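Putative glycoside hydrolase (Bacteroides thetaiotaomicron VPI-5482, PDB 3HBZ) is of uncertain function but binds calcium and may take part in carbohydrate metabolism, possibly as a glycoside hydrolase. Local coordinates at residues A[71-76]-A[86-91]. Sequence-based numbering, arbitrary orientation.
Sequences PQQYTV and KYTVSV
Y74 and Y87 form an antiparallel hydrogen-bonded pair, bonded both ways, with N of Y74 2.9 Å from O of Y87 and N of Y87 2.8 Å from O of Y74. Q72 and V89 form the second such pair, with N of V89 2.8 Å from O of Q72. This gives four backbone hydrogen bonds between 71-76 and 86-91. Between these pairs, CA of Q73 comes within 3.2 Å of O of Y87 in a CA-H...O contact. The Y87 hydroxyl is hydrogen-bonded to N of I12, outside the hairpin. The segments belong to an antiparallel beta hairpin, strands 72-77 and 84-92, in a five-stranded mixed sheet. Strand 57-59 flanks the first strand and strand 32-36 the second. Apolar contacts lie on the face of Y74, Y87 and V89. CG2 of V89 meets the Y74 ring at CD1, 3.7 Å away. It stands anti to its own carbonyl carbon, which brings it to the ring. F50 meets the same ring edge-to-face, and R66 makes a cation-pi contact with it. CG2 of V76 touches the Y87 ring obliquely, 4.1 Å from CD1. Q73, T75, K86 and T88 line the other face. Q73 extends beyond CG (chi2 -166°), and its amide end lies by CD and CE of K86. At the hairpin's open end, CB of P71 packs 3.6 Å from CG2 of T88.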
# COMPACT_ATOMS: atom_id res chain seq x y z
N PRO A 71 -8.26 17.36 -5.96
CA PRO A 71 -7.61 17.42 -4.65
C PRO A 71 -7.36 18.86 -4.26
O PRO A 71 -7.16 19.70 -5.12
CB PRO A 71 -6.28 16.69 -4.87
CG PRO A 71 -6.52 15.78 -6.04
CD PRO A 71 -7.44 16.59 -6.94
N GLN A 72 -7.39 19.12 -2.96
CA GLN A 72 -7.31 20.45 -2.41
C GLN A 72 -6.11 20.49 -1.50
O GLN A 72 -5.86 19.52 -0.77
CB GLN A 72 -8.57 20.73 -1.58
CG GLN A 72 -9.84 20.73 -2.38
CD GLN A 72 -9.85 21.85 -3.38
OE1 GLN A 72 -9.61 23.00 -3.05
NE2 GLN A 72 -10.11 21.52 -4.62
N GLN A 73 -5.38 21.60 -1.54
CA GLN A 73 -4.18 21.77 -0.72
C GLN A 73 -4.44 22.62 0.53
O GLN A 73 -5.16 23.61 0.50
CB GLN A 73 -3.07 22.46 -1.52
CG GLN A 73 -2.57 21.66 -2.73
CD GLN A 73 -1.28 22.20 -3.27
OE1 GLN A 73 -0.73 23.16 -2.74
NE2 GLN A 73 -0.77 21.57 -4.31
N TYR A 74 -3.80 22.21 1.62
CA TYR A 74 -3.76 22.96 2.85
C TYR A 74 -2.31 23.14 3.28
O TYR A 74 -1.49 22.26 3.09
CB TYR A 74 -4.43 22.17 3.99
CG TYR A 74 -5.92 21.85 3.83
CD1 TYR A 74 -6.36 20.90 2.93
CD2 TYR A 74 -6.88 22.47 4.62
CE1 TYR A 74 -7.72 20.57 2.82
CE2 TYR A 74 -8.24 22.16 4.52
CZ TYR A 74 -8.65 21.20 3.62
OH TYR A 74 -9.98 20.89 3.51
N THR A 75 -2.03 24.27 3.92
CA THR A 75 -0.71 24.51 4.50
C THR A 75 -0.78 24.60 6.03
O THR A 75 -1.55 25.37 6.57
CB THR A 75 -0.13 25.84 3.90
OG1 THR A 75 0.05 25.63 2.51
CG2 THR A 75 1.21 26.23 4.49
N VAL A 76 0.06 23.82 6.68
CA VAL A 76 0.21 23.81 8.12
C VAL A 76 1.50 24.60 8.42
O VAL A 76 2.55 24.36 7.82
CB VAL A 76 0.33 22.40 8.65
CG1 VAL A 76 0.51 22.39 10.14
CG2 VAL A 76 -0.92 21.56 8.24
N LYS A 86 2.95 21.63 3.13
CA LYS A 86 1.76 21.56 2.32
C LYS A 86 1.29 20.13 2.25
O LYS A 86 2.08 19.22 2.00
CB LYS A 86 2.07 22.07 0.90
CG LYS A 86 0.96 22.83 0.24
CD LYS A 86 1.51 23.88 -0.81
CE LYS A 86 2.27 23.22 -1.97
NZ LYS A 86 2.82 24.19 -3.02
N TYR A 87 -0.00 19.93 2.45
CA TYR A 87 -0.64 18.65 2.25
C TYR A 87 -1.60 18.75 1.10
O TYR A 87 -2.30 19.76 0.99
CB TYR A 87 -1.42 18.26 3.49
CG TYR A 87 -0.64 17.75 4.67
CD1 TYR A 87 -0.08 18.62 5.58
CD2 TYR A 87 -0.55 16.39 4.93
CE1 TYR A 87 0.61 18.14 6.69
CE2 TYR A 87 0.11 15.90 6.04
CZ TYR A 87 0.66 16.78 6.93
OH TYR A 87 1.35 16.31 8.01
N THR A 88 -1.64 17.71 0.26
CA THR A 88 -2.65 17.48 -0.74
C THR A 88 -3.69 16.52 -0.19
O THR A 88 -3.41 15.37 0.12
CB THR A 88 -2.05 16.89 -2.02
OG1 THR A 88 -1.07 17.79 -2.54
CG2 THR A 88 -3.12 16.63 -3.11
N VAL A 89 -4.94 16.97 -0.13
CA VAL A 89 -6.01 16.19 0.44
C VAL A 89 -6.99 15.84 -0.66
O VAL A 89 -7.53 16.73 -1.33
CB VAL A 89 -6.70 16.95 1.56
CG1 VAL A 89 -7.93 16.14 2.13
CG2 VAL A 89 -5.67 17.29 2.69
N SER A 90 -7.18 14.54 -0.84
CA SER A 90 -7.98 13.97 -1.90
C SER A 90 -9.09 13.14 -1.28
O SER A 90 -8.93 12.53 -0.19
CB SER A 90 -7.10 13.06 -2.77
OG SER A 90 -6.06 13.75 -3.42
N VAL A 91 -10.22 13.12 -1.98
CA VAL A 91 -11.37 12.28 -1.61
C VAL A 91 -11.61 11.26 -2.72
O VAL A 91 -11.71 11.62 -3.88
CB VAL A 91 -12.66 13.12 -1.37
CG1 VAL A 91 -13.87 12.20 -1.15
CG2 VAL A 91 -12.46 14.02 -0.13